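Local structure of class II aldolase/adducin N-terminal domain-containing protein (3M4R) at residues L123-H132 with H188-G197; I149-V157 with I207-I215. The protein binds zinc through its class II aldolase-like N-terminal domain and is probably an oxidoreductase of the short-chain dehydrogenase/reductase family, its substrate and reaction not being established. All blocks are in the same frame, centred on the assembly; numbering follows the deposited sequence.

Contact 1. Residues L123-H132 with H188-G197; sequences LPYKFVMHSH and HGLLTFGDTG. With ZN (zinc ion), chain B.
Phe127 and Gly194 open the antiparallel ladder of strands 127-131 and 189-194, exchanging backbone hydrogen bonds as Met129 does with Thr192 and Ser131 with Leu190. Packing is close under Phe127: the N of Gly197 sits over the centre of one ring face, and its CA makes a CH-pi contact, 3.9 Å from the ring centroid. Were Phe127 an alanine, Gly197 would lose the ring face under its N and CA, and a gap would probably open beside the start of helix 197-215. The same end opens to solvent on the Tyr125 side. Tyr125 and Phe193 touch with planes at 9° but hardly overlap; beyond them a water bridges Lys126 N to exposed Asp195, whose OD1 meets the Tyr125 ring edge 3.4 Å from CE1. At the other end, His130 sends ND1 to Leu190 O (3.0 Å), a nearly straight bond from above the carbonyl plane. Leu190 O, which also accepts from Ser131 N, thus acts as second shell; held at ND1 by it and at NE2 by zinc (2.2 Å), the ring is unlikely to turn. With ND1 donating, NE2 is the nitrogen that binds the metal, and His132, His188, Glu116 and a water complete the zinc site of this class II aldolase/adducin domain.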
ATOM      1  N   LEU A 123      -1.102  -6.697   5.696  1.00 22.95           N
ATOM      2  CA  LEU A 123      -0.767  -5.753   6.775  1.00 24.31           C
ATOM      3  C   LEU A 123      -2.046  -5.403   7.523  1.00 26.26           C
ATOM      4  O   LEU A 123      -3.044  -4.959   6.908  1.00 26.51           O
ATOM      5  CB  LEU A 123      -0.139  -4.504   6.182  1.00 24.20           C
ATOM      6  CG  LEU A 123       1.309  -4.676   5.712  1.00 23.27           C
ATOM      7  CD1 LEU A 123       1.774  -3.420   4.921  1.00 21.97           C
ATOM      8  CD2 LEU A 123       2.186  -4.949   6.896  1.00 25.02           C
ATOM      9  N   PRO A 124      -2.052  -5.615   8.859  1.00 27.25           N
ATOM     10  CA  PRO A 124      -3.301  -5.550   9.586  1.00 27.93           C
ATOM     11  C   PRO A 124      -3.592  -4.157  10.107  1.00 28.49           C
ATOM     12  O   PRO A 124      -3.731  -3.964  11.353  1.00 29.90           O
ATOM     13  CB  PRO A 124      -3.043  -6.502  10.772  1.00 28.85           C
ATOM     14  CG  PRO A 124      -1.616  -6.307  11.065  1.00 27.56           C
ATOM     15  CD  PRO A 124      -0.983  -6.202   9.686  1.00 27.75           C
ATOM     16  N   TYR A 125      -3.637  -3.211   9.187  1.00 26.67           N
ATOM     17  CA  TYR A 125      -4.090  -1.870   9.438  1.00 25.82           C
ATOM     18  C   TYR A 125      -5.164  -1.550   8.405  1.00 25.02           C
ATOM     19  O   TYR A 125      -5.156  -2.060   7.259  1.00 23.32           O
ATOM     20  CB  TYR A 125      -2.930  -0.873   9.312  1.00 26.93           C
ATOM     21  CG  TYR A 125      -2.211  -0.462  10.611  1.00 28.13           C
ATOM     22  CD1 TYR A 125      -2.856   0.324  11.565  1.00 33.34           C
ATOM     23  CD2 TYR A 125      -0.871  -0.802  10.839  1.00 31.63           C
ATOM     24  CE1 TYR A 125      -2.222   0.723  12.767  1.00 33.90           C
ATOM     25  CE2 TYR A 125      -0.188  -0.381  12.013  1.00 32.78           C
ATOM     26  CZ  TYR A 125      -0.880   0.378  12.990  1.00 35.33           C
ATOM     27  OH  TYR A 125      -0.258   0.806  14.168  1.00 36.85           O
ATOM     28  N   LYS A 126      -6.129  -0.737   8.812  1.00 24.05           N
ATOM     29  CA  LYS A 126      -7.247  -0.405   7.937  1.00 24.28           C
ATOM     30  C   LYS A 126      -6.769   0.218   6.614  1.00 24.04           C
ATOM     31  O   LYS A 126      -7.243  -0.178   5.532  1.00 25.08           O
ATOM     32  CB  LYS A 126      -8.243   0.496   8.661  1.00 24.00           C
ATOM     33  CG  LYS A 126      -9.532   0.753   7.948  1.00 25.16           C
ATOM     34  CD  LYS A 126     -10.496   1.503   8.835  1.00 24.80           C
ATOM     35  CE  LYS A 126     -11.731   1.956   8.036  1.00 24.52           C
ATOM     36  NZ  LYS A 126     -12.681   0.824   7.755  1.00 24.85           N
ATOM     37  N   PHE A 127      -5.879   1.195   6.690  1.00 23.03           N
ATOM     38  CA  PHE A 127      -5.373   1.887   5.493  1.00 22.81           C
ATOM     39  C   PHE A 127      -3.912   1.508   5.269  1.00 22.37           C
ATOM     40  O   PHE A 127      -3.132   1.460   6.196  1.00 22.25           O
ATOM     41  CB  PHE A 127      -5.448   3.442   5.650  1.00 22.59           C
ATOM     42  CG  PHE A 127      -6.837   3.987   5.606  1.00 25.16           C
ATOM     43  CD1 PHE A 127      -7.660   3.938   6.751  1.00 22.81           C
ATOM     44  CD2 PHE A 127      -7.339   4.553   4.439  1.00 23.41           C
ATOM     45  CE1 PHE A 127      -8.943   4.438   6.723  1.00 22.75           C
ATOM     46  CE2 PHE A 127      -8.664   5.048   4.409  1.00 21.95           C
ATOM     47  CZ  PHE A 127      -9.448   4.990   5.546  1.00 23.47           C
ATOM     48  N   VAL A 128      -3.543   1.268   4.015  1.00 22.99           N
ATOM     49  CA  VAL A 128      -2.181   0.971   3.622  1.00 21.58           C
ATOM     50  C   VAL A 128      -1.892   1.787   2.360  1.00 22.55           C
ATOM     51  O   VAL A 128      -2.721   1.878   1.436  1.00 20.93           O
ATOM     52  CB  VAL A 128      -2.007  -0.524   3.298  1.00 22.00           C
ATOM     53  CG1 VAL A 128      -0.593  -0.817   2.814  1.00 19.43           C
ATOM     54  CG2 VAL A 128      -2.365  -1.412   4.514  1.00 20.75           C
HETATM   55  N   MSE A 129      -0.685   2.342   2.307  1.00 23.47           N
HETATM   56  CA  MSE A 129      -0.228   3.114   1.163  1.00 23.62           C
HETATM   57  C   MSE A 129       1.145   2.635   0.735  1.00 23.70           C
HETATM   58  O   MSE A 129       2.044   2.446   1.557  1.00 23.13           O
HETATM   59  CB  MSE A 129      -0.161   4.582   1.560  1.00 24.42           C
HETATM   60  CG  MSE A 129      -1.545   5.131   1.833  1.00 28.40           C
HETATM   61 SE   MSE A 129      -1.391   7.023   2.298  1.00 34.85          SE
HETATM   62  CE  MSE A 129      -3.282   7.228   2.636  1.00 32.15           C
ATOM     63  N   HIS A 130       1.297   2.465  -0.566  1.00 23.36           N
ATOM     64  CA  HIS A 130       2.504   1.959  -1.182  1.00 23.50           C
ATOM     65  C   HIS A 130       2.915   2.923  -2.301  1.00 24.41           C
ATOM     66  O   HIS A 130       2.123   3.158  -3.202  1.00 23.68           O
ATOM     67  CB  HIS A 130       2.240   0.596  -1.807  1.00 23.54           C
ATOM     68  CG  HIS A 130       3.436  -0.001  -2.456  1.00 24.56           C
ATOM     69  ND1 HIS A 130       4.713   0.173  -1.955  1.00 24.80           N
ATOM     70  CD2 HIS A 130       3.565  -0.733  -3.589  1.00 23.82           C
ATOM     71  CE1 HIS A 130       5.565  -0.460  -2.747  1.00 26.61           C
ATOM     72  NE2 HIS A 130       4.896  -0.986  -3.757  1.00 21.73           N
ATOM     73  N   SER A 131       4.153   3.431  -2.254  1.00 24.80           N
ATOM     74  CA  SER A 131       4.717   4.206  -3.351  1.00 25.56           C
ATOM     75  C   SER A 131       6.092   3.682  -3.789  1.00 25.40           C
ATOM     76  O   SER A 131       6.748   2.924  -3.092  1.00 25.47           O
ATOM     77  CB  SER A 131       4.855   5.672  -2.944  1.00 25.46           C
ATOM     78  OG  SER A 131       6.010   5.864  -2.136  1.00 27.56           O
ATOM     79  N   HIS A 132       6.528   4.140  -4.945  1.00 25.76           N
ATOM     80  CA  HIS A 132       7.863   3.884  -5.420  1.00 26.00           C
ATOM     81  C   HIS A 132       8.629   5.219  -5.352  1.00 25.66           C
ATOM     82  O   HIS A 132       9.262   5.637  -6.309  1.00 26.54           O
ATOM     83  CB  HIS A 132       7.830   3.306  -6.837  1.00 25.64           C
ATOM     84  CG  HIS A 132       7.098   1.998  -6.939  1.00 27.87           C
ATOM     85  ND1 HIS A 132       6.693   1.482  -8.149  1.00 28.78           N
ATOM     86  CD2 HIS A 132       6.685   1.111  -5.991  1.00 25.59           C
ATOM     87  CE1 HIS A 132       6.060   0.336  -7.947  1.00 31.10           C
ATOM     88  NE2 HIS A 132       6.052   0.082  -6.650  1.00 27.18           N
ATOM     89  N   HIS A 188      12.722  -0.625  -4.292  1.00 23.41           N
ATOM     90  CA  HIS A 188      11.314  -0.775  -4.641  1.00 23.66           C
ATOM     91  C   HIS A 188      10.535   0.444  -4.161  1.00 22.79           C
ATOM     92  O   HIS A 188      10.018   1.182  -4.969  1.00 21.97           O
ATOM     93  CB  HIS A 188      10.742  -2.055  -4.009  1.00 23.72           C
ATOM     94  CG  HIS A 188       9.313  -2.360  -4.388  1.00 26.77           C
ATOM     95  ND1 HIS A 188       8.687  -3.526  -3.995  1.00 25.09           N
ATOM     96  CD2 HIS A 188       8.390  -1.667  -5.110  1.00 28.85           C
ATOM     97  CE1 HIS A 188       7.433  -3.518  -4.417  1.00 31.05           C
ATOM     98  NE2 HIS A 188       7.231  -2.415  -5.120  1.00 28.33           N
ATOM     99  N   GLY A 189      10.420   0.642  -2.852  1.00 22.91           N
ATOM    100  CA  GLY A 189       9.662   1.780  -2.361  1.00 23.21           C
ATOM    101  C   GLY A 189       9.364   1.683  -0.888  1.00 23.40           C
ATOM    102  O   GLY A 189      10.188   1.201  -0.094  1.00 22.58           O
ATOM    103  N   LEU A 190       8.164   2.136  -0.533  1.00 23.47           N
ATOM    104  CA  LEU A 190       7.774   2.282   0.849  1.00 23.48           C
ATOM    105  C   LEU A 190       6.360   1.810   1.068  1.00 23.17           C
ATOM    106  O   LEU A 190       5.478   2.044   0.232  1.00 24.40           O
ATOM    107  CB  LEU A 190       7.862   3.744   1.235  1.00 22.26           C
ATOM    108  CG  LEU A 190       7.439   4.151   2.657  1.00 22.15           C
ATOM    109  CD1 LEU A 190       8.335   3.534   3.766  1.00 20.02           C
ATOM    110  CD2 LEU A 190       7.570   5.679   2.727  1.00 18.70           C
ATOM    111  N   LEU A 191       6.141   1.205   2.234  1.00 22.63           N
ATOM    112  CA  LEU A 191       4.829   0.974   2.756  1.00 21.08           C
ATOM    113  C   LEU A 191       4.617   1.717   4.058  1.00 21.89           C
ATOM    114  O   LEU A 191       5.437   1.636   4.992  1.00 21.62           O
ATOM    115  CB  LEU A 191       4.638  -0.494   3.020  1.00 21.19           C
ATOM    116  CG  LEU A 191       4.541  -1.391   1.783  1.00 21.18           C
ATOM    117  CD1 LEU A 191       4.970  -2.784   2.210  1.00 17.47           C
ATOM    118  CD2 LEU A 191       3.084  -1.371   1.209  1.00 19.79           C
ATOM    119  N   THR A 192       3.510   2.442   4.116  1.00 22.46           N
ATOM    120  CA  THR A 192       2.977   2.965   5.381  1.00 22.63           C
ATOM    121  C   THR A 192       1.522   2.570   5.569  1.00 22.99           C
ATOM    122  O   THR A 192       0.849   2.116   4.637  1.00 21.99           O
ATOM    123  CB  THR A 192       3.199   4.458   5.502  1.00 22.95           C
ATOM    124  OG1 THR A 192       2.523   5.185   4.459  1.00 24.30           O
ATOM    125  CG2 THR A 192       4.727   4.769   5.536  1.00 20.42           C
ATOM    126  N   PHE A 193       1.036   2.773   6.790  1.00 22.83           N
ATOM    127  CA  PHE A 193      -0.246   2.259   7.178  1.00 22.67           C
ATOM    128  C   PHE A 193      -0.747   2.928   8.465  1.00 22.58           C
ATOM    129  O   PHE A 193       0.019   3.580   9.192  1.00 21.52           O
ATOM    130  CB  PHE A 193      -0.103   0.754   7.411  1.00 23.47           C
ATOM    131  CG  PHE A 193       1.280   0.358   7.843  1.00 23.29           C
ATOM    132  CD1 PHE A 193       1.730   0.644   9.113  1.00 24.12           C
ATOM    133  CD2 PHE A 193       2.136  -0.252   6.954  1.00 20.27           C
ATOM    134  CE1 PHE A 193       3.071   0.314   9.521  1.00 24.03           C
ATOM    135  CE2 PHE A 193       3.432  -0.578   7.315  1.00 22.48           C
ATOM    136  CZ  PHE A 193       3.918  -0.297   8.613  1.00 21.81           C
ATOM    137  N   GLY A 194      -2.022   2.745   8.750  1.00 22.61           N
ATOM    138  CA  GLY A 194      -2.591   3.287   9.986  1.00 22.74           C
ATOM    139  C   GLY A 194      -4.073   3.060  10.053  1.00 22.55           C
ATOM    140  O   GLY A 194      -4.665   2.446   9.144  1.00 23.50           O
ATOM    141  N   ASP A 195      -4.673   3.539  11.123  1.00 21.87           N
ATOM    142  CA  ASP A 195      -6.080   3.335  11.412  1.00 23.34           C
ATOM    143  C   ASP A 195      -6.965   4.230  10.550  1.00 23.38           C
ATOM    144  O   ASP A 195      -8.157   3.945  10.351  1.00 24.90           O
ATOM    145  CB  ASP A 195      -6.360   3.624  12.889  1.00 23.89           C
ATOM    146  CG  ASP A 195      -5.775   2.571  13.817  1.00 25.85           C
ATOM    147  OD1 ASP A 195      -5.509   1.433  13.389  1.00 27.25           O
ATOM    148  OD2 ASP A 195      -5.594   2.891  15.000  1.00 29.43           O
ATOM    149  N   THR A 196      -6.377   5.325  10.083  1.00 23.61           N
ATOM    150  CA  THR A 196      -7.058   6.313   9.289  1.00 23.14           C
ATOM    151  C   THR A 196      -6.165   6.651   8.116  1.00 23.29           C
ATOM    152  O   THR A 196      -4.947   6.306   8.085  1.00 22.93           O
ATOM    153  CB  THR A 196      -7.346   7.603  10.116  1.00 23.00           C
ATOM    154  OG1 THR A 196      -6.119   8.327  10.321  1.00 23.26           O
ATOM    155  CG2 THR A 196      -8.015   7.248  11.474  1.00 22.31           C
ATOM    156  N   GLY A 197      -6.771   7.298   7.131  1.00 23.13           N
ATOM    157  CA  GLY A 197      -6.021   7.680   5.946  1.00 23.81           C
ATOM    158  C   GLY A 197      -4.918   8.656   6.330  1.00 23.11           C
ATOM    159  O   GLY A 197      -3.775   8.492   5.911  1.00 22.35           O
TER
HETATM  160 ZN    ZN B 220       5.486  -1.766  -5.730  1.00 37.37          ZN
HETATM  161  O   HOH W   1      -6.386  -0.224  11.547  1.00 28.07           O
HETATM  162  O   HOH W   2       6.045  -2.597  -7.487  1.00 21.59           O

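Contact 2. Residues I149-V157 with I207-I215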
ATOM      1  N   ILE A 149      20.061   3.145   7.462  1.00 21.06           N
ATOM      2  CA  ILE A 149      18.859   3.648   6.778  1.00 21.39           C
ATOM      3  C   ILE A 149      17.649   3.827   7.732  1.00 21.09           C
ATOM      4  O   ILE A 149      16.989   4.874   7.714  1.00 20.08           O
ATOM      5  CB  ILE A 149      18.495   2.810   5.556  1.00 20.58           C
ATOM      6  CG1 ILE A 149      19.612   2.924   4.487  1.00 20.60           C
ATOM      7  CG2 ILE A 149      17.188   3.324   4.956  1.00 20.82           C
ATOM      8  CD1 ILE A 149      19.378   2.051   3.254  1.00 21.15           C
ATOM      9  N   ALA A 150      17.402   2.839   8.589  1.00 21.63           N
ATOM     10  CA  ALA A 150      16.339   2.911   9.596  1.00 21.53           C
ATOM     11  C   ALA A 150      16.564   4.075  10.583  1.00 22.46           C
ATOM     12  O   ALA A 150      15.611   4.794  10.924  1.00 22.89           O
ATOM     13  CB  ALA A 150      16.229   1.582  10.346  1.00 20.72           C
ATOM     14  N   LYS A 151      17.808   4.312  11.006  1.00 22.76           N
ATOM     15  CA  LYS A 151      18.061   5.404  11.941  1.00 22.83           C
ATOM     16  C   LYS A 151      17.781   6.754  11.247  1.00 22.98           C
ATOM     17  O   LYS A 151      17.363   7.706  11.903  1.00 23.05           O
ATOM     18  CB  LYS A 151      19.480   5.356  12.578  1.00 23.42           C
ATOM     19  CG  LYS A 151      19.828   4.009  13.292  1.00 23.10           C
ATOM     20  CD  LYS A 151      20.909   4.034  14.454  1.00 22.13           C
ATOM     21  CE  LYS A 151      21.712   5.265  14.555  1.00 22.16           C
ATOM     22  NZ  LYS A 151      22.902   5.292  15.580  1.00 21.05           N
ATOM     23  N   ILE A 152      17.972   6.820   9.930  1.00 22.77           N
ATOM     24  CA  ILE A 152      17.753   8.056   9.178  1.00 23.33           C
ATOM     25  C   ILE A 152      16.253   8.318   9.050  1.00 24.03           C
ATOM     26  O   ILE A 152      15.779   9.430   9.264  1.00 24.38           O
ATOM     27  CB  ILE A 152      18.372   7.977   7.749  1.00 23.35           C
ATOM     28  CG1 ILE A 152      19.910   7.933   7.828  1.00 25.23           C
ATOM     29  CG2 ILE A 152      17.969   9.179   6.908  1.00 22.22           C
ATOM     30  CD1 ILE A 152      20.605   7.414   6.571  1.00 25.78           C
ATOM     31  N   LEU A 153      15.519   7.259   8.757  1.00 23.74           N
ATOM     32  CA  LEU A 153      14.133   7.349   8.343  1.00 24.43           C
ATOM     33  C   LEU A 153      13.119   7.285   9.491  1.00 24.86           C
ATOM     34  O   LEU A 153      11.980   7.714   9.325  1.00 25.52           O
ATOM     35  CB  LEU A 153      13.857   6.246   7.323  1.00 23.15           C
ATOM     36  CG  LEU A 153      14.638   6.347   6.011  1.00 23.68           C
ATOM     37  CD1 LEU A 153      14.194   5.268   5.036  1.00 18.64           C
ATOM     38  CD2 LEU A 153      14.565   7.744   5.343  1.00 23.57           C
ATOM     39  N   GLY A 154      13.509   6.719  10.627  1.00 25.42           N
ATOM     40  CA  GLY A 154      12.637   6.704  11.799  1.00 26.20           C
ATOM     41  C   GLY A 154      12.211   5.333  12.269  1.00 26.50           C
ATOM     42  O   GLY A 154      12.998   4.401  12.190  1.00 26.99           O
ATOM     43  N   ASN A 155      10.970   5.201  12.771  1.00 26.90           N
ATOM     44  CA  ASN A 155      10.551   3.924  13.328  1.00 27.39           C
ATOM     45  C   ASN A 155      10.069   3.040  12.198  1.00 26.72           C
ATOM     46  O   ASN A 155       8.857   2.894  11.962  1.00 25.79           O
ATOM     47  CB  ASN A 155       9.462   4.056  14.394  1.00 28.22           C
ATOM     48  CG  ASN A 155       9.261   2.767  15.150  1.00 30.96           C
ATOM     49  OD1 ASN A 155      10.091   1.845  15.054  1.00 34.42           O
ATOM     50  ND2 ASN A 155       8.181   2.692  15.927  1.00 33.32           N
ATOM     51  N   VAL A 156      11.032   2.466  11.484  1.00 26.22           N
ATOM     52  CA  VAL A 156      10.733   1.673  10.306  1.00 24.90           C
ATOM     53  C   VAL A 156      11.449   0.355  10.362  1.00 24.86           C
ATOM     54  O   VAL A 156      12.361   0.193  11.115  1.00 23.28           O
ATOM     55  CB  VAL A 156      11.142   2.388   9.023  1.00 24.83           C
ATOM     56  CG1 VAL A 156      10.345   3.665   8.878  1.00 24.57           C
ATOM     57  CG2 VAL A 156      12.674   2.665   9.014  1.00 23.79           C
ATOM     58  N   VAL A 157      10.987  -0.595   9.563  1.00 25.11           N
ATOM     59  CA  VAL A 157      11.681  -1.832   9.340  1.00 26.14           C
ATOM     60  C   VAL A 157      12.103  -1.725   7.901  1.00 26.59           C
ATOM     61  O   VAL A 157      11.345  -1.235   7.054  1.00 27.17           O
ATOM     62  CB  VAL A 157      10.754  -3.052   9.580  1.00 27.06           C
ATOM     63  CG1 VAL A 157      11.287  -4.340   8.889  1.00 27.86           C
ATOM     64  CG2 VAL A 157      10.614  -3.288  11.091  1.00 27.14           C
ATOM     65  N   ILE A 207       8.508   9.975   6.376  1.00 25.94           N
ATOM     66  CA  ILE A 207       9.604   9.083   5.986  1.00 24.88           C
ATOM     67  C   ILE A 207      10.278   9.487   4.688  1.00 25.01           C
ATOM     68  O   ILE A 207      11.523   9.539   4.610  1.00 26.27           O
ATOM     69  CB  ILE A 207       9.153   7.632   5.892  1.00 24.98           C
ATOM     70  CG1 ILE A 207       8.894   7.080   7.308  1.00 24.67           C
ATOM     71  CG2 ILE A 207      10.183   6.782   5.139  1.00 23.98           C
ATOM     72  CD1 ILE A 207       7.920   5.903   7.302  1.00 21.55           C
ATOM     73  N   VAL A 208       9.502   9.824   3.674  1.00 24.38           N
ATOM     74  CA  VAL A 208      10.107  10.149   2.393  1.00 24.36           C
ATOM     75  C   VAL A 208      10.885  11.461   2.525  1.00 24.88           C
ATOM     76  O   VAL A 208      11.978  11.581   1.999  1.00 23.44           O
ATOM     77  CB  VAL A 208       9.065  10.258   1.270  1.00 24.38           C
ATOM     78  CG1 VAL A 208       9.682  10.810   0.018  1.00 24.04           C
ATOM     79  CG2 VAL A 208       8.417   8.854   1.001  1.00 24.61           C
ATOM     80  N   SER A 209      10.315  12.423   3.247  1.00 26.03           N
ATOM     81  CA  SER A 209      10.908  13.746   3.364  1.00 27.48           C
ATOM     82  C   SER A 209      12.220  13.653   4.139  1.00 27.18           C
ATOM     83  O   SER A 209      13.157  14.372   3.829  1.00 28.22           O
ATOM     84  CB  SER A 209       9.920  14.777   3.945  1.00 27.79           C
ATOM     85  OG  SER A 209       9.758  14.666   5.349  1.00 31.25           O
ATOM     86  N   ARG A 210      12.297  12.725   5.091  1.00 27.22           N
ATOM     87  CA  ARG A 210      13.550  12.398   5.764  1.00 27.72           C
ATOM     88  C   ARG A 210      14.591  11.784   4.822  1.00 27.83           C
ATOM     89  O   ARG A 210      15.789  12.124   4.898  1.00 27.56           O
ATOM     90  CB  ARG A 210      13.327  11.517   7.000  1.00 27.41           C
ATOM     91  CG  ARG A 210      12.539  12.238   8.089  1.00 29.79           C
ATOM     92  CD  ARG A 210      12.080  11.327   9.228  1.00 32.49           C
ATOM     93  NE  ARG A 210      13.155  11.131  10.196  1.00 35.17           N
ATOM     94  CZ  ARG A 210      12.994  10.652  11.429  1.00 37.32           C
ATOM     95  NH1 ARG A 210      14.045  10.502  12.222  1.00 35.28           N
ATOM     96  NH2 ARG A 210      11.789  10.298  11.872  1.00 40.36           N
ATOM     97  N   ALA A 211      14.144  10.924   3.926  1.00 27.85           N
ATOM     98  CA  ALA A 211      14.999  10.376   2.882  1.00 28.72           C
ATOM     99  C   ALA A 211      15.520  11.496   1.989  1.00 29.52           C
ATOM    100  O   ALA A 211      16.708  11.553   1.690  1.00 28.81           O
ATOM    101  CB  ALA A 211      14.223   9.356   2.020  1.00 28.10           C
ATOM    102  N   GLU A 212      14.609  12.351   1.541  1.00 30.74           N
ATOM    103  CA  GLU A 212      14.958  13.449   0.645  1.00 32.87           C
ATOM    104  C   GLU A 212      15.925  14.434   1.326  1.00 32.93           C
ATOM    105  O   GLU A 212      16.983  14.729   0.783  1.00 32.31           O
ATOM    106  CB  GLU A 212      13.700  14.177   0.164  1.00 33.90           C
ATOM    107  CG  GLU A 212      13.881  14.869  -1.186  1.00 37.61           C
ATOM    108  CD  GLU A 212      12.729  15.801  -1.508  1.00 42.19           C
ATOM    109  OE1 GLU A 212      13.004  17.001  -1.713  1.00 46.96           O
ATOM    110  OE2 GLU A 212      11.562  15.342  -1.529  1.00 46.83           O
ATOM    111  N   ASN A 213      15.562  14.893   2.525  1.00 33.68           N
ATOM    112  CA  ASN A 213      16.449  15.708   3.382  1.00 34.10           C
ATOM    113  C   ASN A 213      17.870  15.183   3.391  1.00 34.03           C
ATOM    114  O   ASN A 213      18.816  15.954   3.270  1.00 32.72           O
ATOM    115  CB  ASN A 213      15.991  15.682   4.850  1.00 34.83           C
ATOM    116  CG  ASN A 213      14.924  16.717   5.176  1.00 37.70           C
ATOM    117  OD1 ASN A 213      14.821  17.750   4.514  1.00 42.77           O
ATOM    118  ND2 ASN A 213      14.139  16.454   6.235  1.00 40.60           N
ATOM    119  N   PHE A 214      18.004  13.871   3.569  1.00 33.90           N
ATOM    120  CA  PHE A 214      19.307  13.223   3.699  1.00 34.50           C
ATOM    121  C   PHE A 214      20.113  13.176   2.403  1.00 35.09           C
ATOM    122  O   PHE A 214      21.330  13.376   2.426  1.00 35.31           O
ATOM    123  CB  PHE A 214      19.173  11.809   4.271  1.00 34.30           C
ATOM    124  CG  PHE A 214      20.474  11.051   4.294  1.00 33.77           C
ATOM    125  CD1 PHE A 214      21.351  11.189   5.362  1.00 34.85           C
ATOM    126  CD2 PHE A 214      20.838  10.237   3.232  1.00 33.19           C
ATOM    127  CE1 PHE A 214      22.581  10.510   5.369  1.00 34.65           C
ATOM    128  CE2 PHE A 214      22.047   9.555   3.234  1.00 33.38           C
ATOM    129  CZ  PHE A 214      22.918   9.690   4.301  1.00 33.88           C
ATOM    130  N   ILE A 215      19.469  12.903   1.279  1.00 35.53           N
ATOM    131  CA  ILE A 215      20.185  12.953  -0.006  1.00 36.44           C
ATOM    132  C   ILE A 215      20.276  14.396  -0.643  1.00 36.82           C
ATOM    133  O   ILE A 215      20.940  14.574  -1.662  1.00 36.86           O
ATOM    134  CB  ILE A 215      19.608  11.912  -1.008  1.00 36.54           C
ATOM    135  CG1 ILE A 215      18.220  12.325  -1.501  1.00 37.16           C
ATOM    136  CG2 ILE A 215      19.541  10.493  -0.373  1.00 35.67           C
ATOM    137  CD1 ILE A 215      17.440  11.178  -2.212  1.00 37.62           C
TER
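The guanidinium of Arg210 and the ring of Phe214 are the flat groups here, and each turns one face to the end of helix 146-153. Over one face of the guanidinium lie Leu153 O, displaced toward the rim and 3.6 Å from NH2, and the Gly154 backbone, whose N stands over the centre. Ile152 O approaches obliquely, 3.3 Å from NE. The bend of the arginine chain at chi3 (82°) lays the group across the carbonyls at the helix C terminus, where its positive charge probably offsets the negative end of the dipole. Gly154, with positive phi, lets NH2 of Arg210 come within 3.7 Å of its CA. One turn on, CD1 of Ile152 stands over the centre of the Phe214 face in a CH-pi contact, 12° off the ring normal, while CG2 of Ile152 packs on Phe214 CB at 3.9 Å. The first torsion of Phe214, which turns CG away from the backbone N, brings its ring under Ile152 CD1. Deeper in, Leu153 CD2 presses on the helix backbone, 3.5 Å from Ala211 N, and on Ala211 CB at 3.7 Å. Val156 and Ile207 lie antiparallel alongside each other, CG1 of Val156 3.7 Å from CD1 of Ile207. The short helical axes cross at 109°. Helix 197-215 thus lies across the end of helix 146-153 and the turn into strand 156-159, with helix 134-140 touching Ala211 and Phe214, and strand 189-194 backing Ile207.

From the N terminus, the chain reaches 123-132 first, then 149-157, then 188-197 and finally 207-215, so the two contacts cross. Contact 1 closes a loop of 55 residues by pairing central strands of the sheet; contact 2 opens within that loop and closes beyond it, spanning 49 residues. Strand 189-194 runs almost directly into helix 197-215, which joins the second halves of both contacts. Their centres are 16 Å apart, yet they touch: Leu190 CD2 packs on Val208 CG2 at 3.7 Å, and Thr192 meets Ile207. Together they tie the zinc-bearing middle of the sheet, its edge strand 156-159 and helix 197-215, the last of this construct, into one domain.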